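Local coordinates for holo-[acyl-carrier-protein] synthase (Thermotoga maritima, PDB 5XUM) that belongs to the 4'-phosphopantetheinyl transferase superfamily as an enzyme of the AcpS type, at residues 80-88 with 141-149; 113-123 with 152-163. All coordinates share one frame; numbering follows the deposited sequence.

Contact 1: residues 80-88 with 141-149; sequences CVHKDFGFF and TSLPPFTLK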
loop_
_atom_site.group_PDB
_atom_site.type_symbol
_atom_site.label_atom_id
_atom_site.label_comp_id
_atom_site.label_asym_id
_atom_site.label_seq_id
_atom_site.Cartn_x
_atom_site.Cartn_y
_atom_site.Cartn_z
ATOM N N CYS A 80 -17.883 -3.675 -1.574
ATOM C CA CYS A 80 -18.990 -3.935 -2.486
ATOM C C CYS A 80 -19.404 -2.626 -3.148
ATOM O O CYS A 80 -19.802 -1.674 -2.471
ATOM C CB CYS A 80 -20.178 -4.572 -1.753
ATOM S SG CYS A 80 -21.612 -4.908 -2.810
ATOM N N VAL A 81 -19.291 -2.580 -4.472
ATOM C CA VAL A 81 -19.637 -1.381 -5.234
ATOM C C VAL A 81 -21.022 -1.507 -5.875
ATOM O O VAL A 81 -21.417 -2.588 -6.319
ATOM C CB VAL A 81 -18.557 -1.029 -6.294
ATOM C CG1 VAL A 81 -17.230 -0.700 -5.621
ATOM C CG2 VAL A 81 -18.378 -2.157 -7.305
ATOM N N HIS A 82 -21.759 -0.400 -5.892
ATOM C CA HIS A 82 -23.075 -0.340 -6.533
ATOM C C HIS A 82 -23.051 0.631 -7.677
ATOM O O HIS A 82 -24.087 0.965 -8.254
ATOM C CB HIS A 82 -24.149 0.044 -5.521
ATOM C CG HIS A 82 -24.357 -0.986 -4.438
ATOM N ND1 HIS A 82 -25.186 -2.033 -4.587
ATOM C CD2 HIS A 82 -23.805 -1.099 -3.164
ATOM C CE1 HIS A 82 -25.170 -2.781 -3.466
ATOM N NE2 HIS A 82 -24.324 -2.207 -2.597
ATOM N N LYS A 83 -21.846 1.082 -8.017
ATOM C CA LYS A 83 -21.621 2.050 -9.080
ATOM C C LYS A 83 -20.224 1.815 -9.657
ATOM O O LYS A 83 -19.403 1.137 -9.036
ATOM C CB LYS A 83 -21.739 3.471 -8.513
ATOM C CG LYS A 83 -22.112 4.537 -9.530
ATOM C CD LYS A 83 -22.413 5.876 -8.874
ATOM C CE LYS A 83 -23.870 5.991 -8.448
ATOM N NZ LYS A 83 -24.196 7.363 -7.967
ATOM N N ASP A 84 -19.963 2.352 -10.846
ATOM C CA ASP A 84 -18.621 2.328 -11.421
ATOM C C ASP A 84 -17.800 3.508 -10.907
ATOM O O ASP A 84 -18.165 4.668 -11.118
ATOM C CB ASP A 84 -18.677 2.336 -12.953
ATOM C CG ASP A 84 -19.011 0.970 -13.536
ATOM O OD1 ASP A 84 -18.763 -0.053 -12.863
ATOM O OD2 ASP A 84 -19.512 0.918 -14.681
ATOM N N PHE A 85 -16.702 3.200 -10.221
ATOM C CA PHE A 85 -15.810 4.221 -9.671
ATOM C C PHE A 85 -14.467 4.272 -10.403
ATOM O O PHE A 85 -13.736 5.257 -10.300
ATOM C CB PHE A 85 -15.579 3.990 -8.172
ATOM C CG PHE A 85 -16.831 4.065 -7.340
ATOM C CD1 PHE A 85 -17.385 5.295 -6.998
ATOM C CD2 PHE A 85 -17.452 2.905 -6.889
ATOM C CE1 PHE A 85 -18.536 5.364 -6.228
ATOM C CE2 PHE A 85 -18.604 2.969 -6.119
ATOM C CZ PHE A 85 -19.148 4.201 -5.792
ATOM N N GLY A 86 -14.152 3.206 -11.136
ATOM C CA GLY A 86 -12.894 3.100 -11.880
ATOM C C GLY A 86 -12.680 1.696 -12.406
ATOM O O GLY A 86 -13.582 0.856 -12.333
ATOM N N PHE A 87 -11.488 1.429 -12.936
ATOM C CA PHE A 87 -11.180 0.100 -13.472
ATOM C C PHE A 87 -10.250 -0.735 -12.584
ATOM O O PHE A 87 -9.729 -1.766 -13.018
ATOM C CB PHE A 87 -10.677 0.173 -14.926
ATOM C CG PHE A 87 -9.336 0.838 -15.087
ATOM C CD1 PHE A 87 -8.185 0.074 -15.259
ATOM C CD2 PHE A 87 -9.225 2.226 -15.090
ATOM C CE1 PHE A 87 -6.946 0.681 -15.415
ATOM C CE2 PHE A 87 -7.990 2.839 -15.246
ATOM C CZ PHE A 87 -6.849 2.067 -15.409
ATOM N N PHE A 88 -10.048 -0.293 -11.343
ATOM C CA PHE A 88 -9.337 -1.112 -10.364
ATOM C C PHE A 88 -10.126 -2.403 -10.165
ATOM O O PHE A 88 -11.358 -2.383 -10.144
ATOM C CB PHE A 88 -9.149 -0.362 -9.031
ATOM C CG PHE A 88 -10.437 0.078 -8.383
ATOM C CD1 PHE A 88 -10.985 1.325 -8.668
ATOM C CD2 PHE A 88 -11.100 -0.752 -7.483
ATOM C CE1 PHE A 88 -12.174 1.730 -8.079
ATOM C CE2 PHE A 88 -12.293 -0.355 -6.892
ATOM C CZ PHE A 88 -12.829 0.890 -7.188
ATOM N N THR A 141 -9.266 -6.856 -19.080
ATOM C CA THR A 141 -10.047 -5.717 -19.557
ATOM C C THR A 141 -9.921 -4.526 -18.606
ATOM O O THR A 141 -9.723 -4.699 -17.398
ATOM C CB THR A 141 -11.538 -6.075 -19.790
ATOM O OG1 THR A 141 -12.249 -4.910 -20.224
ATOM C CG2 THR A 141 -12.197 -6.615 -18.523
ATOM N N SER A 142 -10.022 -3.324 -19.169
ATOM C CA SER A 142 -10.022 -2.092 -18.388
ATOM C C SER A 142 -11.441 -1.545 -18.236
ATOM O O SER A 142 -11.632 -0.420 -17.776
ATOM C CB SER A 142 -9.113 -1.045 -19.038
ATOM O OG SER A 142 -7.767 -1.484 -19.053
ATOM N N LEU A 143 -12.432 -2.342 -18.627
ATOM C CA LEU A 143 -13.829 -1.954 -18.471
ATOM C C LEU A 143 -14.248 -2.043 -17.006
ATOM O O LEU A 143 -13.972 -3.048 -16.346
ATOM C CB LEU A 143 -14.751 -2.816 -19.343
ATOM C CG LEU A 143 -14.688 -2.638 -20.866
ATOM C CD1 LEU A 143 -15.562 -3.674 -21.560
ATOM C CD2 LEU A 143 -15.089 -1.229 -21.285
ATOM N N PRO A 144 -14.900 -0.981 -16.491
ATOM C CA PRO A 144 -15.451 -0.979 -15.135
ATOM C C PRO A 144 -16.518 -2.073 -14.980
ATOM O O PRO A 144 -17.167 -2.432 -15.969
ATOM C CB PRO A 144 -16.069 0.419 -15.011
ATOM C CG PRO A 144 -15.342 1.250 -16.013
ATOM C CD PRO A 144 -15.096 0.318 -17.160
ATOM N N PRO A 145 -16.694 -2.604 -13.751
ATOM C CA PRO A 145 -17.499 -3.815 -13.520
ATOM C C PRO A 145 -18.942 -3.770 -14.037
ATOM O O PRO A 145 -19.410 -4.760 -14.602
ATOM C CB PRO A 145 -17.474 -3.981 -11.990
ATOM C CG PRO A 145 -16.988 -2.678 -11.450
ATOM C CD PRO A 145 -16.083 -2.115 -12.501
ATOM N N PHE A 146 -19.633 -2.650 -13.850
ATOM C CA PHE A 146 -21.024 -2.533 -14.301
ATOM C C PHE A 146 -21.134 -2.371 -15.815
ATOM O O PHE A 146 -22.078 -2.875 -16.425
ATOM C CB PHE A 146 -21.754 -1.403 -13.576
ATOM C CG PHE A 146 -22.117 -1.737 -12.159
ATOM C CD1 PHE A 146 -23.300 -2.409 -11.872
ATOM C CD2 PHE A 146 -21.274 -1.386 -11.109
ATOM C CE1 PHE A 146 -23.639 -2.721 -10.564
ATOM C CE2 PHE A 146 -21.605 -1.699 -9.802
ATOM C CZ PHE A 146 -22.790 -2.364 -9.528
ATOM N N THR A 147 -20.169 -1.672 -16.408
ATOM C CA THR A 147 -20.070 -1.555 -17.861
ATOM C C THR A 147 -19.840 -2.936 -18.473
ATOM O O THR A 147 -20.508 -3.312 -19.441
ATOM C CB THR A 147 -18.942 -0.586 -18.278
ATOM O OG1 THR A 147 -19.151 0.685 -17.652
ATOM C CG2 THR A 147 -18.909 -0.393 -19.796
ATOM N N LEU A 148 -18.907 -3.690 -17.894
ATOM C CA LEU A 148 -18.618 -5.052 -18.337
ATOM C C LEU A 148 -19.822 -5.977 -18.144
ATOM O O LEU A 148 -20.159 -6.753 -19.039
ATOM C CB LEU A 148 -17.384 -5.610 -17.613
ATOM C CG LEU A 148 -16.922 -7.034 -17.947
ATOM C CD1 LEU A 148 -16.463 -7.157 -19.394
ATOM C CD2 LEU A 148 -15.823 -7.485 -16.994
ATOM N N LYS A 149 -20.465 -5.875 -16.981
ATOM C CA LYS A 149 -21.627 -6.699 -16.630
ATOM C C LYS A 149 -22.788 -6.513 -17.612
ATOM O O LYS A 149 -23.421 -7.487 -18.026
ATOM C CB LYS A 149 -22.078 -6.381 -15.200
ATOM C CG LYS A 149 -23.081 -7.354 -14.603
ATOM C CD LYS A 149 -23.474 -6.921 -13.199
ATOM C CE LYS A 149 -24.692 -7.681 -12.693
ATOM N NZ LYS A 149 -24.402 -9.116 -12.421
HETATM O O HOH W 1 -10.007 -3.990 -14.413
#
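Asp84 reaches the first turn of helix 145-154 with its carboxylate, and the polar part of the contact is built around that one group. Asp84 OD1 takes the backbone N-H of Phe146 on its syn lone pair, a nearly straight bond of 2.9 Å from Phe146 N (161° at the hydrogen). Asp84 OD2 serves Thr147: the hydroxyl Thr147 OG1 donates to it at 3.0 Å, from the syn side but 31° out of the carboxylate plane, and a weaker, bent bond comes from Thr147 N. With CG anti to its own carbonyl carbon (chi1 -78°), Asp84 has both oxygens turned to the helix start, where the amide dipoles would be expected to favour a negative charge.

Van der Waals contacts flank this grip. Pro144 CB lies 3.3 Å from Asp84 CG, the two side chains crossing at about a right angle, while Pro145 CD comes close to Asp84 OD1. The Phe146 ring reaches back alongside the backbone of 81-83: its CE2 is 3.3 Å from Lys83 N and 4.1 Å from Val81 CG2, and Val81 O and Asp84 OD1 both sit near the ring plane at its edge. Beyond, Ile167 also touches Pro145 and Phe146, whereas His82 and Lys83 spend their polar ends on Glu69 and Asp67.

At the far end Phe87 CB packs 3.1 Å from Ser142 O. A water there donates to both Phe87 O and Thr141 O, and an ST turn, in which Thr141 OG1 accepts from Leu143 N, lies just before the helix.

Taken together this is a loop carboxylate bound to the N-terminal turn of a helix, with Pro144 in the N-cap position, and it joins the loop after strand 76-81 to the start of helix 145-154.

Contact 2: residues 113-123 with 152-163; sequences DIIVEGDESFL and LESSGCRLVRYG
Arg161 lies across Ile115, its partner in a hydrogen-bonded antiparallel pair, and is worth following outward. Arg161 CB rests 4.0 Å from Ile115 CG1. The chain then bends at chi3 (53°), which brings Arg161 NE back to within 3.9 Å of the same Ile115 CG1. At the tip the work is divided: Arg161 NH1 donates to Gly163 O at 2.8 Å, and Arg161 NH2 makes a weak, long salt-bridge bond to Asp113 OD1 at 3.4 Å. Arg161 NH2 also packs 3.5 Å from Ile115 CG1, which lies oblique to the guanidinium. Both oxygens lie at the edge of the guanidinium near its plane, although the Asp113 carboxylate itself is turned 70° from that plane.

On the other face of the sheet, Ile114 CG1 sits over one face of the Tyr162 ring, toward its rim, and Val116 meets Leu152 tip to tip.

The backbone register shifts by one residue at Ile115, whose O accepts from Val160 N at 2.8 Å and from Arg161 N at 3.1 Å, both arriving from the same face of its carbonyl plane. Past the bulge Val116 pairs with Leu159, and Glu117 and Arg158 are then bonded in both directions.

Past the strands, the Phe122 ring wedges against the turn that follows helix 145-154. Cys157 SG approaches it obliquely, 3.5 Å from Phe122 CD2, and Ser155 OG lies over one face. Asp119 OD2 accepts from Phe122 N and so caps the helix carrying this ring.

Here, then, is an antiparallel strand pair with a classic beta bulge, Val160 and Arg161 both facing Ile115, at one margin of the four-stranded sheet formed with 137-140 and 128-132.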
loop_
_atom_site.group_PDB
_atom_site.type_symbol
_atom_site.label_atom_id
_atom_site.label_comp_id
_atom_site.label_asym_id
_atom_site.label_seq_id
_atom_site.Cartn_x
_atom_site.Cartn_y
_atom_site.Cartn_z
ATOM N N ASP A 113 -7.363 -11.500 -13.795
ATOM C CA ASP A 113 -8.144 -11.730 -12.567
ATOM C C ASP A 113 -9.608 -11.298 -12.680
ATOM O O ASP A 113 -10.251 -10.957 -11.683
ATOM C CB ASP A 113 -7.469 -11.094 -11.338
ATOM C CG ASP A 113 -6.647 -12.091 -10.538
ATOM O OD1 ASP A 113 -7.152 -13.199 -10.257
ATOM O OD2 ASP A 113 -5.501 -11.756 -10.168
ATOM N N ILE A 114 -10.119 -11.320 -13.906
ATOM C CA ILE A 114 -11.526 -11.077 -14.181
ATOM C C ILE A 114 -12.071 -12.341 -14.846
ATOM O O ILE A 114 -11.624 -12.720 -15.929
ATOM C CB ILE A 114 -11.716 -9.830 -15.074
ATOM C CG1 ILE A 114 -11.270 -8.568 -14.320
ATOM C CG2 ILE A 114 -13.165 -9.692 -15.521
ATOM C CD1 ILE A 114 -10.715 -7.481 -15.210
ATOM N N ILE A 115 -13.014 -13.000 -14.176
ATOM C CA ILE A 115 -13.535 -14.289 -14.632
ATOM C C ILE A 115 -14.909 -14.120 -15.275
ATOM O O ILE A 115 -15.819 -13.544 -14.675
ATOM C CB ILE A 115 -13.597 -15.335 -13.488
ATOM C CG1 ILE A 115 -12.302 -15.338 -12.650
ATOM C CG2 ILE A 115 -13.925 -16.727 -14.031
ATOM C CD1 ILE A 115 -11.032 -15.697 -13.400
ATOM N N VAL A 116 -15.036 -14.624 -16.503
ATOM C CA VAL A 116 -16.258 -14.504 -17.298
ATOM C C VAL A 116 -16.636 -15.860 -17.901
ATOM O O VAL A 116 -15.784 -16.563 -18.448
ATOM C CB VAL A 116 -16.091 -13.463 -18.434
ATOM C CG1 VAL A 116 -17.314 -13.441 -19.340
ATOM C CG2 VAL A 116 -15.834 -12.072 -17.870
ATOM N N GLU A 117 -17.914 -16.219 -17.796
ATOM C CA GLU A 117 -18.428 -17.445 -18.406
ATOM C C GLU A 117 -19.209 -17.129 -19.680
ATOM O O GLU A 117 -20.105 -16.281 -19.673
ATOM C CB GLU A 117 -19.301 -18.221 -17.410
ATOM C CG GLU A 117 -19.804 -19.575 -17.905
ATOM C CD GLU A 117 -18.724 -20.645 -17.942
ATOM O OE1 GLU A 117 -18.785 -21.576 -17.110
ATOM O OE2 GLU A 117 -17.816 -20.565 -18.799
ATOM N N GLY A 118 -18.857 -17.811 -20.770
ATOM C CA GLY A 118 -19.533 -17.629 -22.056
ATOM C C GLY A 118 -18.823 -18.270 -23.235
ATOM O O GLY A 118 -17.888 -19.056 -23.057
ATOM N N ASP A 119 -19.275 -17.929 -24.441
ATOM C CA ASP A 119 -18.709 -18.464 -25.682
ATOM C C ASP A 119 -17.287 -17.959 -25.912
ATOM O O ASP A 119 -17.031 -16.753 -25.861
ATOM C CB ASP A 119 -19.601 -18.107 -26.878
ATOM C CG ASP A 119 -19.017 -18.564 -28.207
ATOM O OD1 ASP A 119 -18.751 -19.776 -28.368
ATOM O OD2 ASP A 119 -18.831 -17.707 -29.098
ATOM N N GLU A 120 -16.375 -18.896 -26.172
ATOM C CA GLU A 120 -14.955 -18.599 -26.374
ATOM C C GLU A 120 -14.719 -17.611 -27.518
ATOM O O GLU A 120 -13.947 -16.659 -27.372
ATOM C CB GLU A 120 -14.173 -19.895 -26.619
ATOM C CG GLU A 120 -12.661 -19.727 -26.671
ATOM C CD GLU A 120 -11.921 -21.026 -26.945
ATOM O OE1 GLU A 120 -10.786 -20.960 -27.466
ATOM O OE2 GLU A 120 -12.464 -22.113 -26.641
ATOM N N SER A 121 -15.395 -17.841 -28.643
ATOM C CA SER A 121 -15.270 -16.999 -29.831
ATOM C C SER A 121 -15.763 -15.570 -29.588
ATOM O O SER A 121 -15.127 -14.611 -30.030
ATOM C CB SER A 121 -16.017 -17.629 -31.011
ATOM O OG SER A 121 -15.820 -16.878 -32.195
ATOM N N PHE A 122 -16.889 -15.440 -28.886
ATOM C CA PHE A 122 -17.445 -14.139 -28.505
ATOM C C PHE A 122 -16.439 -13.310 -27.705
ATOM O O PHE A 122 -16.283 -12.110 -27.944
ATOM C CB PHE A 122 -18.735 -14.332 -27.694
ATOM C CG PHE A 122 -19.322 -13.052 -27.150
ATOM C CD1 PHE A 122 -20.291 -12.355 -27.865
ATOM C CD2 PHE A 122 -18.918 -12.552 -25.913
ATOM C CE1 PHE A 122 -20.838 -11.182 -27.363
ATOM C CE2 PHE A 122 -19.459 -11.376 -25.407
ATOM C CZ PHE A 122 -20.420 -10.690 -26.134
ATOM N N LEU A 123 -15.763 -13.962 -26.760
ATOM C CA LEU A 123 -14.838 -13.285 -25.852
ATOM C C LEU A 123 -13.520 -12.899 -26.518
ATOM O O LEU A 123 -12.994 -11.817 -26.256
ATOM C CB LEU A 123 -14.578 -14.136 -24.603
ATOM C CG LEU A 123 -15.772 -14.475 -23.700
ATOM C CD1 LEU A 123 -15.363 -15.493 -22.643
ATOM C CD2 LEU A 123 -16.378 -13.239 -23.049
ATOM N N LEU A 152 -21.924 -8.061 -21.116
ATOM C CA LEU A 152 -21.938 -9.524 -21.142
ATOM C C LEU A 152 -23.345 -10.112 -21.048
ATOM O O LEU A 152 -23.659 -11.084 -21.738
ATOM C CB LEU A 152 -21.052 -10.097 -20.032
ATOM C CG LEU A 152 -19.551 -9.795 -20.071
ATOM C CD1 LEU A 152 -18.931 -10.106 -18.717
ATOM C CD2 LEU A 152 -18.836 -10.550 -21.185
ATOM N N GLU A 153 -24.182 -9.521 -20.196
ATOM C CA GLU A 153 -25.555 -9.992 -19.985
ATOM C C GLU A 153 -26.461 -9.753 -21.196
ATOM O O GLU A 153 -27.512 -10.385 -21.323
ATOM C CB GLU A 153 -26.163 -9.362 -18.727
ATOM C CG GLU A 153 -25.620 -9.933 -17.422
ATOM C CD GLU A 153 -26.178 -9.247 -16.185
ATOM O OE1 GLU A 153 -26.651 -8.092 -16.285
ATOM O OE2 GLU A 153 -26.135 -9.865 -15.101
ATOM N N SER A 154 -26.044 -8.841 -22.076
ATOM C CA SER A 154 -26.726 -8.598 -23.349
ATOM C C SER A 154 -26.621 -9.819 -24.261
ATOM O O SER A 154 -27.547 -10.121 -25.016
ATOM C CB SER A 154 -26.133 -7.375 -24.050
ATOM O OG SER A 154 -26.331 -6.201 -23.286
ATOM N N SER A 155 -25.482 -10.502 -24.187
ATOM C CA SER A 155 -25.269 -11.772 -24.869
ATOM C C SER A 155 -25.561 -12.925 -23.905
ATOM O O SER A 155 -26.211 -12.731 -22.874
ATOM C CB SER A 155 -23.830 -11.851 -25.384
ATOM O OG SER A 155 -23.561 -13.108 -25.982
ATOM N N GLY A 156 -25.083 -14.120 -24.242
ATOM C CA GLY A 156 -25.205 -15.280 -23.365
ATOM C C GLY A 156 -23.994 -15.441 -22.466
ATOM O O GLY A 156 -23.520 -16.557 -22.249
ATOM N N CYS A 157 -23.500 -14.321 -21.943
ATOM C CA CYS A 157 -22.303 -14.304 -21.102
ATOM C C CYS A 157 -22.584 -13.787 -19.691
ATOM O O CYS A 157 -23.557 -13.061 -19.465
ATOM C CB CYS A 157 -21.199 -13.472 -21.757
ATOM S SG CYS A 157 -20.453 -14.239 -23.212
ATOM N N ARG A 158 -21.716 -14.160 -18.753
ATOM C CA ARG A 158 -21.899 -13.817 -17.348
ATOM C C ARG A 158 -20.569 -13.452 -16.685
ATOM O O ARG A 158 -19.564 -14.147 -16.866
ATOM C CB ARG A 158 -22.564 -14.987 -16.612
ATOM C CG ARG A 158 -23.038 -14.674 -15.200
ATOM C CD ARG A 158 -23.819 -15.836 -14.600
ATOM N NE ARG A 158 -23.006 -17.043 -14.439
ATOM C CZ ARG A 158 -22.293 -17.342 -13.355
ATOM N NH1 ARG A 158 -22.275 -16.522 -12.311
ATOM N NH2 ARG A 158 -21.591 -18.467 -13.317
ATOM N N LEU A 159 -20.569 -12.355 -15.931
ATOM C CA LEU A 159 -19.417 -11.984 -15.106
ATOM C C LEU A 159 -19.420 -12.822 -13.830
ATOM O O LEU A 159 -20.345 -12.732 -13.023
ATOM C CB LEU A 159 -19.434 -10.484 -14.780
ATOM C CG LEU A 159 -18.421 -9.930 -13.766
ATOM C CD1 LEU A 159 -16.980 -10.126 -14.218
ATOM C CD2 LEU A 159 -18.699 -8.460 -13.503
ATOM N N VAL A 160 -18.383 -13.639 -13.662
ATOM C CA VAL A 160 -18.278 -14.541 -12.514
ATOM C C VAL A 160 -17.576 -13.851 -11.344
ATOM O O VAL A 160 -18.115 -13.794 -10.237
ATOM C CB VAL A 160 -17.553 -15.858 -12.879
ATOM C CG1 VAL A 160 -17.502 -16.798 -11.682
ATOM C CG2 VAL A 160 -18.243 -16.544 -14.055
ATOM N N ARG A 161 -16.379 -13.324 -11.598
ATOM C CA ARG A 161 -15.604 -12.631 -10.573
ATOM C C ARG A 161 -14.846 -11.453 -11.172
ATOM O O ARG A 161 -14.266 -11.561 -12.251
ATOM C CB ARG A 161 -14.634 -13.601 -9.885
ATOM C CG ARG A 161 -13.958 -13.044 -8.640
ATOM C CD ARG A 161 -13.086 -14.073 -7.930
ATOM N NE ARG A 161 -12.104 -14.707 -8.815
ATOM C CZ ARG A 161 -10.915 -14.194 -9.129
ATOM N NH1 ARG A 161 -10.528 -13.019 -8.645
ATOM N NH2 ARG A 161 -10.107 -14.860 -9.943
ATOM N N TYR A 162 -14.869 -10.328 -10.465
ATOM C CA TYR A 162 -14.105 -9.146 -10.842
ATOM C C TYR A 162 -13.070 -8.866 -9.750
ATOM O O TYR A 162 -13.335 -8.109 -8.815
ATOM C CB TYR A 162 -15.048 -7.955 -11.013
ATOM C CG TYR A 162 -14.476 -6.794 -11.793
ATOM C CD1 TYR A 162 -14.689 -6.685 -13.167
ATOM C CD2 TYR A 162 -13.741 -5.791 -11.158
ATOM C CE1 TYR A 162 -14.177 -5.619 -13.888
ATOM C CE2 TYR A 162 -13.224 -4.721 -11.872
ATOM C CZ TYR A 162 -13.445 -4.642 -13.237
ATOM O OH TYR A 162 -12.937 -3.585 -13.952
ATOM N N GLY A 163 -11.900 -9.492 -9.869
ATOM C CA GLY A 163 -10.852 -9.382 -8.851
ATOM C C GLY A 163 -11.348 -9.836 -7.488
ATOM O O GLY A 163 -11.850 -10.948 -7.358
#

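Helix 145-154 ties the two contacts together: its first turn receives the loop in contact 1, and its last turn, through Leu152, packs on the strand pair of contact 2. Their centres are 14 Å apart, yet they touch directly. Tyr162 is the go-between, its OH 2.7 Å from Leu143 O in a probable hydrogen bond and its CZ 3.7 Å from Pro145 CD, while CE2 comes within 3.5 Å of Phe88 O. Thr141 O also packs on Ile114 CD1. Along the chain their segments alternate. Contact 1 lies nearer the middle of the chain, about 10 Å between centres, against about 19 Å for contact 2.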